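PDB 1DVP: hepatocyte growth factor-regulated tyrosine kinase substrate from Drosophila melanogaster, which is essential for endosomal membrane invagination and multivesicular body formation, and dampens tyrosine kinase receptor signalling by promoting degradation of the active receptors. Local coordinates for residues 47-51 with 62-66; 107-111 with 138-143; 113-117 with 149-153. One frame throughout, in Å; residues are numbered along the deposited sequence.

Interaction 1: 47-51 with 62-66; sequences IKKKM and SLLVL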
# COMPACT_ATOMS: atom_id res chain seq x y z
N ILE A 47 -13.03 -15.26 30.01
CA ILE A 47 -13.84 -15.42 28.81
C ILE A 47 -14.98 -16.40 29.08
O ILE A 47 -16.12 -16.18 28.70
CB ILE A 47 -13.00 -15.91 27.61
CG1 ILE A 47 -12.13 -14.75 27.08
CG2 ILE A 47 -13.89 -16.39 26.47
CD1 ILE A 47 -11.18 -15.13 25.94
N LYS A 48 -14.67 -17.50 29.75
CA LYS A 48 -15.72 -18.47 30.04
C LYS A 48 -16.88 -17.83 30.80
O LYS A 48 -18.03 -18.05 30.46
CB LYS A 48 -15.17 -19.64 30.85
CG LYS A 48 -14.45 -20.69 30.05
CD LYS A 48 -13.91 -21.72 31.04
CE LYS A 48 -12.73 -22.50 30.51
NZ LYS A 48 -11.70 -22.72 31.60
N LYS A 49 -16.59 -17.03 31.82
CA LYS A 49 -17.66 -16.39 32.57
C LYS A 49 -18.57 -15.55 31.68
O LYS A 49 -19.79 -15.51 31.87
CB LYS A 49 -17.09 -15.53 33.67
CG LYS A 49 -16.32 -16.35 34.67
CD LYS A 49 -15.75 -15.52 35.78
CE LYS A 49 -14.98 -16.40 36.76
NZ LYS A 49 -14.39 -15.58 37.87
N LYS A 50 -17.97 -14.88 30.69
CA LYS A 50 -18.73 -14.05 29.77
C LYS A 50 -19.52 -14.95 28.82
O LYS A 50 -20.60 -14.56 28.37
CB LYS A 50 -17.81 -13.10 29.00
CG LYS A 50 -17.16 -12.04 29.86
CD LYS A 50 -18.15 -11.04 30.46
CE LYS A 50 -17.39 -10.07 31.36
NZ LYS A 50 -18.28 -9.15 32.15
N MET A 51 -18.99 -16.13 28.52
CA MET A 51 -19.71 -17.07 27.67
C MET A 51 -21.02 -17.42 28.39
O MET A 51 -22.08 -17.54 27.76
CB MET A 51 -18.90 -18.35 27.44
CG MET A 51 -17.78 -18.23 26.40
SD MET A 51 -16.68 -19.69 26.36
CE MET A 51 -17.92 -20.99 25.80
N SER A 62 -18.60 -12.86 23.51
CA SER A 62 -17.47 -13.49 24.19
C SER A 62 -16.93 -14.62 23.31
O SER A 62 -15.76 -14.91 23.36
CB SER A 62 -17.83 -14.00 25.61
OG SER A 62 -18.47 -15.27 25.60
N LEU A 63 -17.78 -15.24 22.49
CA LEU A 63 -17.34 -16.29 21.58
C LEU A 63 -16.46 -15.67 20.48
O LEU A 63 -15.51 -16.30 20.01
CB LEU A 63 -18.54 -17.02 20.94
CG LEU A 63 -19.31 -17.88 21.95
CD1 LEU A 63 -20.49 -18.57 21.29
CD2 LEU A 63 -18.35 -18.93 22.54
N LEU A 64 -16.81 -14.45 20.07
CA LEU A 64 -16.03 -13.72 19.08
C LEU A 64 -14.66 -13.40 19.70
O LEU A 64 -13.62 -13.53 19.05
CB LEU A 64 -16.77 -12.42 18.70
CG LEU A 64 -16.04 -11.55 17.68
CD1 LEU A 64 -15.74 -12.35 16.39
CD2 LEU A 64 -16.87 -10.33 17.37
N VAL A 65 -14.64 -12.99 20.98
CA VAL A 65 -13.37 -12.69 21.63
C VAL A 65 -12.52 -13.97 21.60
O VAL A 65 -11.33 -13.94 21.30
CB VAL A 65 -13.60 -12.20 23.11
CG1 VAL A 65 -12.25 -12.11 23.88
CG2 VAL A 65 -14.29 -10.84 23.08
N LEU A 66 -13.15 -15.09 21.91
CA LEU A 66 -12.47 -16.38 21.92
C LEU A 66 -11.90 -16.74 20.54
O LEU A 66 -10.78 -17.19 20.43
CB LEU A 66 -13.46 -17.46 22.38
CG LEU A 66 -12.91 -18.63 23.22
CD1 LEU A 66 -13.91 -19.80 23.06
CD2 LEU A 66 -11.48 -19.06 22.82
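Ile47, Met51 and Ser62 form the heart of a buried helix-helix contact between helix 40-51 and helix 56-72, successive helices of the VHS domain, a right-handed superhelix built from eight helices. The two segments run roughly antiparallel, their N-to-C directions 147° apart and their axes 9.2 Å from each other at closest approach; this is an alpha-alpha hairpin, touched here where the first helix ends. Ile47 uses both arms. With CG1 beside the backbone N and anti to the carbonyl carbon (chi1 -74°), the longer branch brings CD1 to 3.8 Å from Val65 CG1, whereas CG2 lies 4.1 Å from Leu66 CG. A beta-branched residue suits this place because its two limbs meet two side chains, Val65 and Leu66, on the facing helix. With an alanine in place of Ile47, both branch contacts go, which is likely to open a gap beside Val65 and Leu66.

Met51 extends the contact to Leu63. Its chain is extended at chi2, and the flexible, unbranched thioether can bend at chi3 to reach Leu63, placing CE 3.9 Å from Leu63 CD2 as the two side chains cross at about a right angle; Phe93 of helix 84-96 packs on Met51 too. Lys50 contributes only its base, CB lying 3.5 Å from Ser62 CB, while its charged end departs to form a salt bridge with Glu11 of helix 5-14. A small residue at Ser62 lets the backbones come near, and its polarity is answered within its own helix, where OG hydrogen-bonds to Ser59 O. That hydroxyl is also pressed against the end of the first helix: Ser62 OG lies 3.0 Å from Met51 CA, but the Met51 N-H is poorly aimed at it and bonds instead to Ile47 O, at 2.9 Å from Met51 N.

Interaction 2: 107-111 with 138-143; sequences LELVQ and HTFPEL
Phe140 turns its CG beside its own backbone N, anti to the carbonyl carbon (chi1 -81°), and this lays the phenyl ring against helix residues Leu107, Val110 and Gln111. Leu107 meets it with an unusual first torsion, away from the staggered positions, which carries CG over one ring face. The resulting CH-pi contact has Leu107 CG 4.1 Å from the centroid of the Phe140 ring, displaced toward the rim, and the side chains cross at about a right angle. CD1 of Leu107 adds a contact of 3.8 Å with Phe140 CE2. Val110 CG1 and Gln111 CB approach the same ring obliquely, at 4.1 Å from Phe140 CE2 and 3.8 Å from Phe140 CD2 respectively. A large flat side chain suits this place, since one ring can serve three residues spread over a helical turn. The ring also lies close to a backbone carbonyl: Leu107 O is 3.1 Å from Phe140 CE2, while the same oxygen receives the helical bond from Gln111 N.

Pro141 continues the contact along the helix. Its CG rests 4.0 Å from Glu108 CB and its CD packs near Leu107 CB, so a compact ring without an N-H to satisfy lies against both residues. The carboxylate of Glu108 takes no part in this, being held by a salt bridge with Lys105. At the other end, Leu107 CD2 comes obliquely toward the His138 ring, whose NE2 hydrogen-bonds to Glu95.

The contact lays the chain that follows helix 125-135, the last of the VHS superhelix, along helix 100-116. Met130 and Lys134 of helix 125-135 also touch Phe140, while Leu94 of helix 84-96 packs against both Leu107 and His138.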
# COMPACT_ATOMS: atom_id res chain seq x y z
N LEU A 107 -20.89 -23.96 17.19
CA LEU A 107 -20.83 -25.06 16.24
C LEU A 107 -19.88 -24.67 15.11
O LEU A 107 -19.06 -25.47 14.68
CB LEU A 107 -22.23 -25.37 15.69
CG LEU A 107 -22.84 -26.73 16.10
CD1 LEU A 107 -22.11 -27.35 17.30
CD2 LEU A 107 -24.34 -26.55 16.39
N GLU A 108 -20.01 -23.44 14.64
CA GLU A 108 -19.12 -22.92 13.60
C GLU A 108 -17.64 -22.93 14.06
O GLU A 108 -16.77 -23.37 13.32
CB GLU A 108 -19.56 -21.49 13.24
CG GLU A 108 -18.58 -20.65 12.39
CD GLU A 108 -18.80 -19.13 12.60
OE1 GLU A 108 -17.86 -18.44 13.04
OE2 GLU A 108 -19.93 -18.64 12.35
N LEU A 109 -17.37 -22.47 15.28
CA LEU A 109 -16.01 -22.40 15.81
C LEU A 109 -15.40 -23.80 15.93
O LEU A 109 -14.26 -24.03 15.54
CB LEU A 109 -15.97 -21.68 17.17
CG LEU A 109 -16.39 -20.18 17.16
CD1 LEU A 109 -16.26 -19.60 18.55
CD2 LEU A 109 -15.52 -19.37 16.21
N VAL A 110 -16.18 -24.73 16.47
CA VAL A 110 -15.70 -26.11 16.61
C VAL A 110 -15.20 -26.64 15.27
O VAL A 110 -14.16 -27.23 15.20
CB VAL A 110 -16.80 -27.03 17.10
CG1 VAL A 110 -16.39 -28.52 16.83
CG2 VAL A 110 -17.07 -26.78 18.57
N GLN A 111 -15.98 -26.42 14.21
CA GLN A 111 -15.68 -26.88 12.85
C GLN A 111 -14.52 -26.08 12.26
O GLN A 111 -13.62 -26.65 11.61
CB GLN A 111 -16.94 -26.72 11.97
CG GLN A 111 -16.70 -26.90 10.49
CD GLN A 111 -17.97 -26.75 9.66
OE1 GLN A 111 -18.57 -25.66 9.58
NE2 GLN A 111 -18.41 -27.85 9.05
N HIS A 138 -26.48 -33.01 15.65
CA HIS A 138 -26.23 -31.59 15.40
C HIS A 138 -25.79 -31.37 13.95
O HIS A 138 -24.99 -32.13 13.42
CB HIS A 138 -25.14 -31.07 16.34
CG HIS A 138 -25.59 -30.89 17.75
ND1 HIS A 138 -26.39 -29.85 18.15
CD2 HIS A 138 -25.33 -31.62 18.87
CE1 HIS A 138 -26.62 -29.94 19.45
NE2 HIS A 138 -25.98 -31.00 19.91
N THR A 139 -26.36 -30.33 13.32
CA THR A 139 -26.04 -29.95 11.94
C THR A 139 -25.03 -28.79 12.01
O THR A 139 -25.23 -27.84 12.77
CB THR A 139 -27.30 -29.45 11.18
OG1 THR A 139 -28.26 -30.51 11.03
CG2 THR A 139 -26.92 -28.93 9.79
N PHE A 140 -23.96 -28.85 11.21
CA PHE A 140 -22.96 -27.78 11.24
C PHE A 140 -23.13 -26.78 10.12
O PHE A 140 -23.59 -27.13 9.04
CB PHE A 140 -21.53 -28.35 11.20
CG PHE A 140 -21.04 -28.84 12.53
CD1 PHE A 140 -21.45 -30.07 13.04
CD2 PHE A 140 -20.21 -28.04 13.30
CE1 PHE A 140 -21.04 -30.50 14.29
CE2 PHE A 140 -19.79 -28.46 14.56
CZ PHE A 140 -20.21 -29.70 15.06
N PRO A 141 -22.76 -25.51 10.37
CA PRO A 141 -22.86 -24.41 9.39
C PRO A 141 -22.07 -24.71 8.13
O PRO A 141 -21.34 -25.71 8.06
CB PRO A 141 -22.31 -23.21 10.14
CG PRO A 141 -22.58 -23.56 11.61
CD PRO A 141 -22.21 -25.02 11.64
N GLU A 142 -22.19 -23.83 7.15
CA GLU A 142 -21.46 -24.00 5.91
C GLU A 142 -20.00 -23.67 6.10
O GLU A 142 -19.64 -22.66 6.71
CB GLU A 142 -22.07 -23.12 4.83
CG GLU A 142 -23.23 -23.78 4.12
CD GLU A 142 -22.79 -24.58 2.91
OE1 GLU A 142 -22.82 -24.00 1.79
OE2 GLU A 142 -22.40 -25.76 3.10
N LEU A 143 -19.15 -24.54 5.56
CA LEU A 143 -17.72 -24.36 5.67
C LEU A 143 -17.25 -23.21 4.78
O LEU A 143 -17.78 -23.00 3.69
CB LEU A 143 -17.00 -25.65 5.27
CG LEU A 143 -15.68 -25.95 5.99
CD1 LEU A 143 -14.63 -24.97 5.55
CD2 LEU A 143 -15.87 -25.88 7.48

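Interaction 3: 113-117 with 149-153; sequences WAYAF and MFTAD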
# COMPACT_ATOMS: atom_id res chain seq x y z
N TRP A 113 -12.22 -24.69 13.91
CA TRP A 113 -11.04 -25.16 14.61
C TRP A 113 -10.64 -26.58 14.20
O TRP A 113 -9.44 -26.91 14.16
CB TRP A 113 -11.29 -25.05 16.11
CG TRP A 113 -11.41 -23.59 16.57
CD1 TRP A 113 -10.81 -22.51 16.00
CD2 TRP A 113 -12.08 -23.11 17.74
NE1 TRP A 113 -11.06 -21.38 16.73
CE2 TRP A 113 -11.83 -21.71 17.82
CE3 TRP A 113 -12.85 -23.71 18.75
CZ2 TRP A 113 -12.33 -20.90 18.86
CZ3 TRP A 113 -13.36 -22.89 19.80
CH2 TRP A 113 -13.09 -21.51 19.84
N ALA A 114 -11.63 -27.42 13.89
CA ALA A 114 -11.32 -28.78 13.47
C ALA A 114 -10.49 -28.71 12.19
O ALA A 114 -9.47 -29.37 12.09
CB ALA A 114 -12.62 -29.59 13.24
N TYR A 115 -10.91 -27.89 11.23
CA TYR A 115 -10.13 -27.78 10.00
C TYR A 115 -8.83 -26.98 10.14
O TYR A 115 -7.82 -27.28 9.47
CB TYR A 115 -10.95 -27.18 8.87
CG TYR A 115 -11.92 -28.14 8.28
CD1 TYR A 115 -13.18 -28.35 8.88
CD2 TYR A 115 -11.57 -28.90 7.17
CE1 TYR A 115 -14.07 -29.31 8.37
CE2 TYR A 115 -12.45 -29.88 6.66
CZ TYR A 115 -13.70 -30.07 7.27
OH TYR A 115 -14.58 -31.00 6.77
N ALA A 116 -8.85 -25.96 11.00
CA ALA A 116 -7.65 -25.16 11.21
C ALA A 116 -6.49 -26.01 11.74
O ALA A 116 -5.39 -25.98 11.20
CB ALA A 116 -7.94 -23.98 12.17
N PHE A 117 -6.72 -26.78 12.80
CA PHE A 117 -5.65 -27.61 13.35
C PHE A 117 -5.65 -29.04 12.81
O PHE A 117 -5.15 -29.95 13.49
CB PHE A 117 -5.73 -27.64 14.88
CG PHE A 117 -5.67 -26.29 15.50
CD1 PHE A 117 -6.83 -25.53 15.65
CD2 PHE A 117 -4.45 -25.73 15.86
CE1 PHE A 117 -6.77 -24.25 16.15
CE2 PHE A 117 -4.38 -24.44 16.37
CZ PHE A 117 -5.56 -23.70 16.52
N MET A 149 -5.31 -24.25 8.34
CA MET A 149 -5.16 -23.35 9.48
C MET A 149 -5.73 -21.96 9.12
O MET A 149 -6.27 -21.75 8.01
CB MET A 149 -3.67 -23.24 9.87
CG MET A 149 -3.32 -22.26 10.99
SD MET A 149 -3.87 -22.75 12.65
CE MET A 149 -2.71 -24.13 13.00
N PHE A 150 -5.65 -21.03 10.07
CA PHE A 150 -6.12 -19.68 9.87
C PHE A 150 -4.96 -18.69 10.07
O PHE A 150 -3.99 -18.99 10.76
CB PHE A 150 -7.28 -19.35 10.83
CG PHE A 150 -7.05 -19.77 12.27
CD1 PHE A 150 -5.77 -20.04 12.75
CD2 PHE A 150 -8.13 -19.88 13.14
CE1 PHE A 150 -5.57 -20.40 14.07
CE2 PHE A 150 -7.94 -20.23 14.46
CZ PHE A 150 -6.66 -20.50 14.93
N THR A 151 -5.07 -17.53 9.42
CA THR A 151 -4.04 -16.50 9.52
C THR A 151 -4.57 -15.38 10.43
O THR A 151 -5.75 -15.01 10.36
CB THR A 151 -3.70 -15.88 8.12
OG1 THR A 151 -4.79 -15.05 7.67
CG2 THR A 151 -3.44 -16.98 7.08
N ALA A 152 -3.69 -14.86 11.28
CA ALA A 152 -4.06 -13.80 12.21
C ALA A 152 -4.73 -12.61 11.50
O ALA A 152 -4.67 -12.48 10.26
CB ALA A 152 -2.83 -13.32 12.98
N ASP A 153 -5.38 -11.78 12.31
CA ASP A 153 -6.01 -10.54 11.85
C ASP A 153 -4.85 -9.58 11.49
O ASP A 153 -4.27 -8.94 12.36
CB ASP A 153 -6.84 -9.88 12.97
CG ASP A 153 -8.13 -10.64 13.30
OD1 ASP A 153 -8.51 -10.64 14.49
OD2 ASP A 153 -8.76 -11.21 12.38
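Ala116 and Phe150 meet face on: the methyl CB of Ala116 stands over the centre of the Phe150 ring, 4.2 Å from its centroid and only 10° off the normal, a CH-pi contact which a short side chain suits. Around the rim, Phe150 CZ comes to 3.7 Å from Phe117 CZ, the two ring planes lying at 83°, and Phe150 CE2 reaches the edge of the Trp113 indole, 4.0 Å from Trp113 CD1. Met149 covers one face of the Phe117 ring in a Met-aromatic contact, with SD 4.4 Å from the centroid. Its chain leaves anti to the backbone N (chi1 176°) and then folds at its next two bonds, bringing CE against Phe117 as well. This cluster joins the C-terminal end of helix 100-116 in the VHS superhelix to the connection leading to the FYVE-type zinc finger. Folded back, the Met149 sulfur also receives a weak hydrogen bond from Phe150 N. Further out, Phe82 packs edge-to-face on Trp113, and Val70 of helix 56-72 packs on Phe150. Asp153 forms a salt bridge with Lys71, and Phe173 of the second subunit packs on Ala152 and Asp153.

How the interactions relate
Helix 100-116 supplies one side of both interaction 2 and interaction 3, whose centres are about 14 Å apart; they meet where Leu143 CD2 lies 3.9 Å from Tyr115 CD1. Their segments alternate along the chain: the chain after helix 125-135 meets first the middle and then the C-terminal end of that shared helix, residues 146-148 between the two segments not being modelled. Interaction 1 closes earlier in sequence, with its centre about 18 Å from each of the others, yet its second helix reaches both: Leu63 O is 3.7 Å from Leu109 CD1, and Leu66 CD1 is 3.7 Å from Trp113 CH2. All three lie away from the two four-cysteine zinc sites of the FYVE finger.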